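Local coordinates for protein SusD homolog (Bacteroides thetaiotaomicron, PDB 4MRU) that probably binds mucin O-glycans at the cell surface as a SusD-like, TPR-related outer-membrane lipoprotein, at residues Glu47-Gly52 with Phe58-Thr63; Val260-Ile265 with Lys441-Val446; Gly380-Asp383 with Tyr388-Gly391. One frame throughout, in Å; residues are numbered along the deposited sequence.

Interaction 1: residues Glu47-Gly52 with Phe58-Thr63; sequences EAMCGG and FGETRT
Phe58 N donates to Gly52 O at 3.0 Å, with 164° at the hydrogen. This bond joins the end of helix 40-54 to strand 58-60 in the mainly helical SusD-like fold. The nitrogen stands well above the Gly52 carbonyl plane rather than on a lone pair. Helix and strand segments pass 7.6 Å apart at their axes, with their directions 124° apart.

The helix makes a wider pi-type turn over 47-51. Its Gly52 N reaches Glu47 O in a weak bond. With Gly52 N engaged there, Ala48 O accepts from a water at 2.8 Å. The same water reaches Phe58 O weakly, which adds a second, indirect tie between the two backbones.

Phe58 is the main side chain of the contact. Its CG lies anti to the carbonyl carbon (chi1 -54°), and the ring comes back against the helix. Gly52 has no side chain, so the ring can lie directly against its CA. The ring lies in an aromatic cluster with Phe252 and Phe424.

Further along, Glu60 points at the helix, and its carboxylate passes Met49, a selenomethionine. Glu60 OE1 is bonded to Ser70 OG. Tyr258, on the paired strand 258-260, packs against Ala48, Met49 and Glu60. The tightest apolar approach to the helix is Phe58 CD2 to Gly52 CA, 3.6 Å.

Interaction 2: residues Val260-Ile265 with Lys441-Val446; sequences VGADII and KLLPVV. With EDO (1,2-ethanediol), chain H.
Asp263 and Leu442 mark where the two backbones come nearest, with CA atoms 6.1 Å apart. Asp263 lies in the first turn of helix 262-270, whose N-cap is Gly261, and this turn faces the extended loop 441-446. In this SusD-like fold, an aspartate of the first helical turn binds the backbone of a passing loop.

Asp263 makes the link. Its CG lies beside the backbone N (chi1 -55°), and the carboxylate reaches out to the loop. Leu443 N donates to Asp263 OD2 at 2.6 Å. The bond is straight, 179° at the hydrogen, and the donor meets OD2 nearly along its C-O axis. A water donates to the other oxygen, Asp263 OD1, at 2.6 Å and also to Leu443 O. The carboxylate thus engages both the N-H and the carbonyl of one residue, the second through water. The first turn of the helix would probably help stabilise its negative charge.

Two leucine side chains flank the aspartate. The Leu442 side chain crosses Asp263 at about a right angle, with CD2 against the aspartate CB, and also packs on Trp420 of helix 408-423. Leu443 runs past Asp263 in the opposite direction. An ethanediol molecule, probably from the crystallisation liquor, donates to Leu442 O. At the far end of the Leu443 side chain, CD1 rests on Ala262 CB at 4.0 Å.

Interaction 3: residues Gly380-Asp383 with Tyr388-Gly391; sequences GYTD and YSTG. With EDO (1,2-ethanediol), chain I; EDO (1,2-ethanediol), chain K.
Tyr381 and Thr390 form a single antiparallel bridge, a hydrogen-bonded pair. The segments 380-383 and 388-391 run nearly opposite, as the two arms of a short beta-like hairpin in the long loop between helices 368-371 and 408-423.

Two backbone bonds make the bridge. Tyr381 N donates to Thr390 O at 2.8 Å, tilted 22° from the carbonyl plane. Thr390 N returns a bond to Tyr381 O at 2.9 Å, in the carbonyl plane and on a lone pair. Tyr381 O also receives a CA-H contact from Ser389.

Two side-chain bonds continue the pairing toward the turn. Asp383 N donates to Ser389 OG at 2.9 Å. Tyr388 N donates to Asp383 OD2, also at 2.9 Å, and meets the anti lone pair of that oxygen. Ser387 N binds this same OD2, while OD1 accepts from Leu385 N and Tyr311 OH. The carboxylate therefore has four donors, which fix its rotation and tie the turn together.

Both tyrosine rings pack alongside this network. Tyr381 CG is anti to the backbone N (chi1 177°), which brings one ring face to Asp383 N. That nitrogen lies over the ring centre, 3.8 Å above the plane. Tyr381 OH bonds to Gly293 O, and the ring touches Ala262 and Cys266 of helix 262-270. The Tyr388 ring lies beside the Asp383 carboxylate and points the same way, their planes 11° apart.

Ethanediol, probably from the crystallisation liquor, takes up the outer backbone: Thr382 N donates to one molecule at 2.7 Å. On the Tyr381 ring, the edge atom CD2 meets Tyr388 O in the ring plane at 3.2 Å.

Interaction 1 is buried, interaction 2 is partly buried, and interaction 3 lies furthest from the chain centre with several exposed residues. Their chemistry also differs. Interaction 1 relies on a backbone bond, a water and an aromatic side chain. Interaction 2 rests on one carboxylate between leucines, and interaction 3 on a hairpin network of four direct bonds. Strand 258-260 links the first two: it pairs with strand 58-60 and leads into helix 262-270, and Val260 packs on Phe58. Interactions 2 and 3 touch directly, with Ala262 on Tyr381 and Leu443 on Thr390 and Gly391. Interactions 1 and 3 do not touch, their centres being about 19 Å apart.

Interaction 1: residues Glu47-Gly52 with Phe58-Thr63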
ATOM      1  N   GLU A  47       0.982  -1.664   9.248  1.00 18.96           N
ATOM      2  CA  GLU A  47       1.586  -2.419   8.166  1.00 18.13           C
ATOM      3  C   GLU A  47       1.538  -3.937   8.318  1.00 20.40           C
ATOM      4  O   GLU A  47       1.237  -4.644   7.360  1.00 18.25           O
ATOM      5  CB  GLU A  47       3.048  -2.008   8.046  1.00 17.04           C
ATOM      6  CG  GLU A  47       3.219  -0.574   7.649  1.00 20.10           C
ATOM      7  CD  GLU A  47       2.821  -0.328   6.217  1.00 23.60           C
ATOM      8  OE1 GLU A  47       3.149  -1.159   5.315  1.00 22.25           O
ATOM      9  OE2 GLU A  47       2.221   0.725   5.976  1.00 24.75           O
ATOM     10  N   ALA A  48       1.911  -4.453   9.482  1.00 17.05           N
ATOM     11  CA  ALA A  48       2.044  -5.894   9.641  1.00 16.52           C
ATOM     12  C   ALA A  48       0.657  -6.559   9.778  1.00 19.00           C
ATOM     13  O   ALA A  48       0.291  -7.442   9.015  1.00 18.95           O
ATOM     14  CB  ALA A  48       2.940  -6.220  10.841  1.00 18.85           C
HETATM   15  N   MSE A  49      -0.119  -6.041  10.697  1.00 18.85           N
HETATM   16  CA  MSE A  49      -1.485  -6.556  10.940  1.00 17.27           C
HETATM   17  C   MSE A  49      -2.456  -6.097   9.873  1.00 18.98           C
HETATM   18  O   MSE A  49      -3.150  -6.922   9.267  1.00 22.90           O
HETATM   19  CB  MSE A  49      -1.924  -6.085  12.296  1.00 19.19           C
HETATM   20  CG  MSE A  49      -1.209  -6.754  13.438  1.00 20.15           C
HETATM   21 SE   MSE A  49      -2.071  -5.995  15.034  0.75 25.70          SE
HETATM   22  CE  MSE A  49      -0.725  -6.403  16.424  1.00 23.58           C
ATOM     23  N   CYS A  50      -2.593  -4.792   9.672  1.00 18.72           N
ATOM     24  CA  CYS A  50      -3.640  -4.290   8.737  1.00 21.44           C
ATOM     25  C   CYS A  50      -3.305  -4.509   7.222  1.00 20.93           C
ATOM     26  O   CYS A  50      -3.913  -5.369   6.564  1.00 17.86           O
ATOM     27  CB  CYS A  50      -3.936  -2.828   9.058  1.00 25.42           C
ATOM     28  SG  CYS A  50      -5.216  -2.083   7.989  1.00 21.17           S
ATOM     29  N   GLY A  51      -2.295  -3.789   6.691  1.00 17.88           N
ATOM     30  CA  GLY A  51      -1.882  -3.965   5.317  1.00 18.03           C
ATOM     31  C   GLY A  51      -1.522  -5.417   5.036  1.00 18.93           C
ATOM     32  O   GLY A  51      -1.895  -5.982   4.016  1.00 21.14           O
ATOM     33  N   GLY A  52      -0.785  -6.021   5.961  1.00 21.28           N
ATOM     34  CA  GLY A  52      -0.314  -7.384   5.782  1.00 20.35           C
ATOM     35  C   GLY A  52      -1.423  -8.393   5.613  1.00 18.52           C
ATOM     36  O   GLY A  52      -1.394  -9.215   4.678  1.00 22.58           O
ATOM     37  N   PHE A  58       0.844 -11.243   4.881  1.00 16.58           N
ATOM     38  CA  PHE A  58       1.299 -11.715   6.190  1.00 19.84           C
ATOM     39  C   PHE A  58       0.147 -12.138   7.053  1.00 20.97           C
ATOM     40  O   PHE A  58      -0.953 -11.589   6.980  1.00 20.99           O
ATOM     41  CB  PHE A  58       2.015 -10.646   7.013  1.00 21.92           C
ATOM     42  CG  PHE A  58       3.141  -9.987   6.315  1.00 20.25           C
ATOM     43  CD1 PHE A  58       4.214 -10.721   5.891  1.00 22.19           C
ATOM     44  CD2 PHE A  58       3.090  -8.648   6.049  1.00 24.24           C
ATOM     45  CE1 PHE A  58       5.240 -10.124   5.220  1.00 24.27           C
ATOM     46  CE2 PHE A  58       4.118  -8.045   5.347  1.00 24.56           C
ATOM     47  CZ  PHE A  58       5.180  -8.787   4.926  1.00 21.39           C
ATOM     48  N   GLY A  59       0.439 -13.109   7.905  1.00 22.63           N
ATOM     49  CA  GLY A  59      -0.449 -13.476   9.000  1.00 23.52           C
ATOM     50  C   GLY A  59       0.332 -13.432  10.341  1.00 22.84           C
ATOM     51  O   GLY A  59       1.573 -13.432  10.378  1.00 21.19           O
ATOM     52  N   GLU A  60      -0.442 -13.445  11.402  1.00 23.79           N
ATOM     53  CA  GLU A  60       0.037 -13.266  12.745  1.00 21.93           C
ATOM     54  C   GLU A  60       0.340 -14.657  13.302  1.00 23.67           C
ATOM     55  O   GLU A  60      -0.410 -15.610  13.134  1.00 26.59           O
ATOM     56  CB  GLU A  60      -1.008 -12.512  13.590  1.00 24.24           C
ATOM     57  CG  GLU A  60      -1.575 -11.209  12.986  1.00 27.28           C
ATOM     58  CD  GLU A  60      -2.980 -11.330  12.437  1.00 32.18           C
ATOM     59  OE1 GLU A  60      -3.328 -12.422  11.962  1.00 33.96           O
ATOM     60  OE2 GLU A  60      -3.720 -10.312  12.454  1.00 33.51           O
ATOM     61  N   THR A  61       1.466 -14.773  13.966  1.00 22.12           N
ATOM     62  CA  THR A  61       1.903 -16.045  14.539  1.00 21.28           C
ATOM     63  C   THR A  61       1.403 -16.291  15.924  1.00 22.07           C
ATOM     64  O   THR A  61       1.493 -17.420  16.430  1.00 25.20           O
ATOM     65  CB  THR A  61       3.447 -16.075  14.667  1.00 22.92           C
ATOM     66  OG1 THR A  61       3.868 -14.971  15.489  1.00 19.91           O
ATOM     67  CG2 THR A  61       4.084 -15.998  13.328  1.00 20.01           C
ATOM     68  N   ARG A  62       0.826 -15.267  16.556  1.00 21.35           N
ATOM     69  CA  ARG A  62       0.480 -15.388  17.971  1.00 20.56           C
ATOM     70  C   ARG A  62      -0.920 -15.961  18.160  1.00 21.34           C
ATOM     71  O   ARG A  62      -1.911 -15.251  18.011  1.00 21.55           O
ATOM     72  CB  ARG A  62       0.626 -14.039  18.692  1.00 21.05           C
ATOM     73  CG  ARG A  62       2.071 -13.515  18.641  1.00 20.99           C
ATOM     74  CD  ARG A  62       3.043 -14.483  19.324  1.00 22.24           C
ATOM     75  NE  ARG A  62       4.433 -14.116  19.091  1.00 23.83           N
ATOM     76  CZ  ARG A  62       5.481 -14.845  19.445  1.00 24.21           C
ATOM     77  NH1 ARG A  62       5.310 -16.018  20.081  1.00 21.35           N
ATOM     78  NH2 ARG A  62       6.710 -14.388  19.168  1.00 26.39           N
ATOM     79  N   THR A  63      -0.962 -17.245  18.543  1.00 22.32           N
ATOM     80  CA  THR A  63      -2.216 -18.040  18.601  1.00 22.45           C
ATOM     81  C   THR A  63      -3.107 -17.612  19.737  1.00 25.14           C
ATOM     82  O   THR A  63      -4.315 -17.890  19.723  1.00 27.97           O
ATOM     83  CB  THR A  63      -1.925 -19.546  18.725  1.00 22.79           C
ATOM     84  OG1 THR A  63      -1.102 -19.793  19.888  1.00 24.32           O
ATOM     85  CG2 THR A  63      -1.218 -20.013  17.472  1.00 23.15           C
TER
HETATM   86  O   HOH W   1      -0.773  -9.895   9.777  1.00 21.84           O

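Interaction 2: residues Val260-Ile265 with Lys441-Val446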
ATOM      1  N   VAL A 260       4.774 -15.051   6.426  1.00 19.93           N
ATOM      2  CA  VAL A 260       4.220 -14.823   5.124  1.00 20.31           C
ATOM      3  C   VAL A 260       2.904 -15.569   4.937  1.00 20.65           C
ATOM      4  O   VAL A 260       2.735 -16.708   5.368  1.00 18.96           O
ATOM      5  CB  VAL A 260       5.251 -15.228   4.029  1.00 21.80           C
ATOM      6  CG1 VAL A 260       4.673 -14.998   2.650  1.00 23.10           C
ATOM      7  CG2 VAL A 260       6.516 -14.433   4.197  1.00 22.99           C
ATOM      8  N   GLY A 261       1.977 -14.898   4.251  1.00 20.11           N
ATOM      9  CA  GLY A 261       0.662 -15.405   4.001  1.00 19.96           C
ATOM     10  C   GLY A 261       0.567 -16.386   2.843  1.00 20.71           C
ATOM     11  O   GLY A 261       1.433 -16.427   1.950  1.00 18.47           O
ATOM     12  N   ALA A 262      -0.513 -17.172   2.858  1.00 18.43           N
ATOM     13  CA  ALA A 262      -0.713 -18.218   1.889  1.00 19.12           C
ATOM     14  C   ALA A 262      -0.850 -17.655   0.476  1.00 22.20           C
ATOM     15  O   ALA A 262      -0.394 -18.274  -0.493  1.00 21.62           O
ATOM     16  CB  ALA A 262      -1.948 -19.012   2.230  1.00 19.96           C
ATOM     17  N   ASP A 263      -1.507 -16.506   0.361  1.00 21.19           N
ATOM     18  CA  ASP A 263      -1.888 -16.011  -0.966  1.00 23.82           C
ATOM     19  C   ASP A 263      -0.679 -15.718  -1.808  1.00 20.34           C
ATOM     20  O   ASP A 263      -0.546 -16.235  -2.923  1.00 23.39           O
ATOM     21  CB  ASP A 263      -2.753 -14.757  -0.856  1.00 24.14           C
ATOM     22  CG  ASP A 263      -3.970 -14.974   0.009  1.00 34.37           C
ATOM     23  OD1 ASP A 263      -3.868 -14.850   1.260  1.00 31.86           O
ATOM     24  OD2 ASP A 263      -5.009 -15.280  -0.591  1.00 31.73           O
ATOM     25  N   ILE A 264       0.229 -14.908  -1.295  1.00 21.09           N
ATOM     26  CA  ILE A 264       1.395 -14.528  -2.096  1.00 19.65           C
ATOM     27  C   ILE A 264       2.273 -15.753  -2.427  1.00 24.51           C
ATOM     28  O   ILE A 264       2.814 -15.861  -3.533  1.00 21.39           O
ATOM     29  CB  ILE A 264       2.208 -13.404  -1.456  1.00 22.20           C
ATOM     30  CG1 ILE A 264       3.244 -12.896  -2.484  1.00 23.93           C
ATOM     31  CG2 ILE A 264       2.862 -13.862  -0.144  1.00 22.28           C
ATOM     32  CD1 ILE A 264       3.769 -11.531  -2.200  1.00 27.31           C
ATOM     33  N   ILE A 265       2.342 -16.718  -1.521  1.00 20.14           N
ATOM     34  CA  ILE A 265       3.034 -17.972  -1.817  1.00 21.33           C
ATOM     35  C   ILE A 265       2.335 -18.840  -2.891  1.00 23.43           C
ATOM     36  O   ILE A 265       3.014 -19.444  -3.731  1.00 25.52           O
ATOM     37  CB  ILE A 265       3.243 -18.792  -0.530  1.00 26.07           C
ATOM     38  CG1 ILE A 265       4.088 -18.011   0.458  1.00 24.30           C
ATOM     39  CG2 ILE A 265       3.912 -20.122  -0.837  1.00 31.98           C
ATOM     40  CD1 ILE A 265       5.528 -17.838   0.056  1.00 29.32           C
ATOM     41  N   LYS A 441      -7.258 -11.846  -6.804  1.00 18.52           N
ATOM     42  CA  LYS A 441      -8.161 -12.631  -6.024  1.00 19.30           C
ATOM     43  C   LYS A 441      -7.370 -13.292  -4.892  1.00 19.88           C
ATOM     44  O   LYS A 441      -6.304 -13.820  -5.101  1.00 20.05           O
ATOM     45  CB  LYS A 441      -8.867 -13.679  -6.875  1.00 20.83           C
ATOM     46  CG  LYS A 441      -9.639 -13.062  -8.044  1.00 25.11           C
ATOM     47  CD  LYS A 441     -10.130 -14.217  -8.920  1.00 29.75           C
ATOM     48  CE  LYS A 441     -10.907 -13.724 -10.109  1.00 35.84           C
ATOM     49  NZ  LYS A 441     -11.181 -14.880 -11.012  1.00 39.75           N
ATOM     50  N   LEU A 442      -7.908 -13.174  -3.678  1.00 18.33           N
ATOM     51  CA  LEU A 442      -7.291 -13.701  -2.487  1.00 19.13           C
ATOM     52  C   LEU A 442      -8.168 -14.784  -1.837  1.00 20.94           C
ATOM     53  O   LEU A 442      -9.386 -14.853  -2.053  1.00 24.47           O
ATOM     54  CB  LEU A 442      -7.116 -12.578  -1.488  1.00 19.02           C
ATOM     55  CG  LEU A 442      -6.278 -11.389  -1.913  1.00 18.88           C
ATOM     56  CD1 LEU A 442      -6.377 -10.256  -0.861  1.00 20.34           C
ATOM     57  CD2 LEU A 442      -4.851 -11.849  -2.139  1.00 20.36           C
ATOM     58  N   LEU A 443      -7.553 -15.590  -0.980  1.00 20.07           N
ATOM     59  CA  LEU A 443      -8.228 -16.629  -0.270  1.00 18.91           C
ATOM     60  C   LEU A 443      -9.107 -16.037   0.818  1.00 21.17           C
ATOM     61  O   LEU A 443      -8.669 -15.129   1.569  1.00 19.29           O
ATOM     62  CB  LEU A 443      -7.208 -17.594   0.362  1.00 21.20           C
ATOM     63  CG  LEU A 443      -6.294 -18.365  -0.593  1.00 20.72           C
ATOM     64  CD1 LEU A 443      -5.322 -19.262   0.165  1.00 19.43           C
ATOM     65  CD2 LEU A 443      -7.111 -19.216  -1.532  1.00 21.05           C
ATOM     66  N   PRO A 444     -10.308 -16.592   0.976  1.00 18.95           N
ATOM     67  CA  PRO A 444     -11.189 -16.037   2.016  1.00 19.19           C
ATOM     68  C   PRO A 444     -10.668 -16.387   3.411  1.00 21.07           C
ATOM     69  O   PRO A 444      -9.994 -17.391   3.584  1.00 20.16           O
ATOM     70  CB  PRO A 444     -12.529 -16.716   1.739  1.00 18.17           C
ATOM     71  CG  PRO A 444     -12.161 -18.029   1.138  1.00 20.97           C
ATOM     72  CD  PRO A 444     -10.945 -17.707   0.261  1.00 19.90           C
ATOM     73  N   VAL A 445     -10.982 -15.554   4.399  1.00 21.86           N
ATOM     74  CA  VAL A 445     -10.669 -15.888   5.769  1.00 21.16           C
ATOM     75  C   VAL A 445     -11.481 -17.142   6.162  1.00 22.64           C
ATOM     76  O   VAL A 445     -12.545 -17.415   5.598  1.00 19.13           O
ATOM     77  CB  VAL A 445     -10.943 -14.751   6.784  1.00 19.24           C
ATOM     78  CG1 VAL A 445     -10.146 -13.511   6.422  1.00 18.38           C
ATOM     79  CG2 VAL A 445     -12.437 -14.433   6.857  1.00 20.96           C
ATOM     80  N   VAL A 446     -10.967 -17.873   7.146  1.00 21.11           N
ATOM     81  CA  VAL A 446     -11.701 -18.978   7.729  1.00 21.84           C
ATOM     82  C   VAL A 446     -12.641 -18.528   8.848  1.00 21.92           C
ATOM     83  O   VAL A 446     -13.815 -18.864   8.869  1.00 16.15           O
ATOM     84  CB  VAL A 446     -10.703 -20.026   8.250  1.00 22.26           C
ATOM     85  CG1 VAL A 446     -11.460 -21.166   8.882  1.00 22.06           C
ATOM     86  CG2 VAL A 446      -9.810 -20.478   7.085  1.00 18.56           C
TER
HETATM   87  C1  EDO H 606     -12.148 -12.049  -0.348  1.00 37.32           C
HETATM   88  O1  EDO H 606     -11.055 -11.482  -1.064  1.00 43.71           O
HETATM   89  C2  EDO H 606     -12.725 -13.204  -1.144  1.00 46.01           C
HETATM   90  O2  EDO H 606     -11.869 -14.335  -1.068  1.00 37.95           O
HETATM   91  O   HOH W   2      -6.103 -13.936   2.163  1.00 28.17           O

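Interaction 3: residues Gly380-Asp383 with Tyr388-Gly391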
ATOM      1  N   GLY A 380      -2.750 -24.331  -5.825  1.00 21.38           N
ATOM      2  CA  GLY A 380      -3.601 -24.627  -4.680  1.00 21.83           C
ATOM      3  C   GLY A 380      -2.810 -24.418  -3.378  1.00 22.13           C
ATOM      4  O   GLY A 380      -1.587 -24.463  -3.371  1.00 20.93           O
ATOM      5  N   TYR A 381      -3.500 -24.169  -2.273  1.00 22.03           N
ATOM      6  CA  TYR A 381      -2.816 -23.979  -0.988  1.00 23.24           C
ATOM      7  C   TYR A 381      -2.697 -25.265  -0.189  1.00 22.74           C
ATOM      8  O   TYR A 381      -3.699 -25.818   0.267  1.00 21.61           O
ATOM      9  CB  TYR A 381      -3.520 -22.940  -0.132  1.00 21.81           C
ATOM     10  CG  TYR A 381      -2.841 -22.817   1.220  1.00 20.32           C
ATOM     11  CD1 TYR A 381      -1.498 -22.539   1.327  1.00 20.82           C
ATOM     12  CD2 TYR A 381      -3.562 -22.942   2.384  1.00 20.51           C
ATOM     13  CE1 TYR A 381      -0.869 -22.447   2.561  1.00 22.01           C
ATOM     14  CE2 TYR A 381      -2.951 -22.880   3.615  1.00 21.86           C
ATOM     15  CZ  TYR A 381      -1.611 -22.622   3.714  1.00 19.91           C
ATOM     16  OH  TYR A 381      -1.055 -22.515   4.975  1.00 20.60           O
ATOM     17  N   THR A 382      -1.477 -25.772  -0.010  1.00 21.26           N
ATOM     18  CA  THR A 382      -1.277 -26.914   0.910  1.00 24.67           C
ATOM     19  C   THR A 382      -0.663 -26.406   2.187  1.00 23.20           C
ATOM     20  O   THR A 382       0.480 -25.949   2.192  1.00 24.04           O
ATOM     21  CB  THR A 382      -0.401 -28.010   0.282  1.00 26.70           C
ATOM     22  OG1 THR A 382      -1.007 -28.439  -0.951  1.00 25.78           O
ATOM     23  CG2 THR A 382      -0.258 -29.204   1.212  1.00 29.79           C
ATOM     24  N   ASP A 383      -1.426 -26.464   3.284  1.00 20.28           N
ATOM     25  CA  ASP A 383      -0.927 -26.089   4.602  1.00 19.37           C
ATOM     26  C   ASP A 383       0.020 -27.180   5.079  1.00 20.33           C
ATOM     27  O   ASP A 383      -0.404 -28.309   5.275  1.00 21.17           O
ATOM     28  CB  ASP A 383      -2.099 -25.920   5.536  1.00 22.47           C
ATOM     29  CG  ASP A 383      -1.702 -25.484   6.950  1.00 23.54           C
ATOM     30  OD1 ASP A 383      -0.487 -25.326   7.235  1.00 20.64           O
ATOM     31  OD2 ASP A 383      -2.643 -25.339   7.785  1.00 22.80           O
ATOM     32  N   TYR A 388      -5.474 -25.812   7.150  1.00 21.80           N
ATOM     33  CA  TYR A 388      -6.249 -24.819   6.372  1.00 20.63           C
ATOM     34  C   TYR A 388      -6.014 -24.904   4.842  1.00 22.36           C
ATOM     35  O   TYR A 388      -6.134 -23.894   4.118  1.00 19.68           O
ATOM     36  CB  TYR A 388      -5.967 -23.419   6.884  1.00 18.63           C
ATOM     37  CG  TYR A 388      -6.240 -23.263   8.350  1.00 19.79           C
ATOM     38  CD1 TYR A 388      -7.541 -23.300   8.840  1.00 19.45           C
ATOM     39  CD2 TYR A 388      -5.214 -23.132   9.258  1.00 19.55           C
ATOM     40  CE1 TYR A 388      -7.801 -23.202  10.203  1.00 20.23           C
ATOM     41  CE2 TYR A 388      -5.454 -23.035  10.617  1.00 20.46           C
ATOM     42  CZ  TYR A 388      -6.760 -23.051  11.087  1.00 20.75           C
ATOM     43  OH  TYR A 388      -7.016 -22.935  12.429  1.00 18.59           O
ATOM     44  N   SER A 389      -5.708 -26.106   4.369  1.00 20.53           N
ATOM     45  CA  SER A 389      -5.490 -26.324   2.940  1.00 20.21           C
ATOM     46  C   SER A 389      -6.708 -25.960   2.166  1.00 24.38           C
ATOM     47  O   SER A 389      -7.827 -26.150   2.636  1.00 21.12           O
ATOM     48  CB  SER A 389      -5.132 -27.769   2.655  1.00 22.01           C
ATOM     49  OG  SER A 389      -3.876 -28.048   3.258  1.00 22.02           O
ATOM     50  N   THR A 390      -6.514 -25.417   0.962  1.00 23.33           N
ATOM     51  CA  THR A 390      -7.672 -25.049   0.162  1.00 23.04           C
ATOM     52  C   THR A 390      -7.277 -24.931  -1.308  1.00 25.62           C
ATOM     53  O   THR A 390      -6.084 -25.020  -1.662  1.00 23.26           O
ATOM     54  CB  THR A 390      -8.340 -23.732   0.716  1.00 25.52           C
ATOM     55  OG1 THR A 390      -9.671 -23.627   0.229  1.00 23.68           O
ATOM     56  CG2 THR A 390      -7.624 -22.509   0.306  1.00 25.68           C
ATOM     57  N   GLY A 391      -8.274 -24.723  -2.160  1.00 23.90           N
ATOM     58  CA  GLY A 391      -8.033 -24.566  -3.581  1.00 23.79           C
ATOM     59  C   GLY A 391      -7.331 -23.278  -3.945  1.00 24.81           C
ATOM     60  O   GLY A 391      -7.173 -22.372  -3.143  1.00 24.14           O
TER
HETATM   61  C1  EDO I 607       1.686 -23.267  -2.938  1.00 35.54           C
HETATM   62  O1  EDO I 607       2.862 -24.093  -3.023  1.00 34.82           O
HETATM   63  C2  EDO I 607       1.114 -23.252  -1.521  1.00 39.97           C
HETATM   64  O2  EDO I 607       0.744 -24.564  -0.996  1.00 32.10           O
HETATM   65  C1  EDO K 609     -11.608 -23.938   6.210  1.00 32.39           C
HETATM   66  O1  EDO K 609     -12.556 -23.550   5.163  1.00 24.11           O
HETATM   67  C2  EDO K 609     -10.285 -24.596   5.749  1.00 29.87           C
HETATM   68  O2  EDO K 609      -9.914 -24.352   4.359  1.00 28.99           O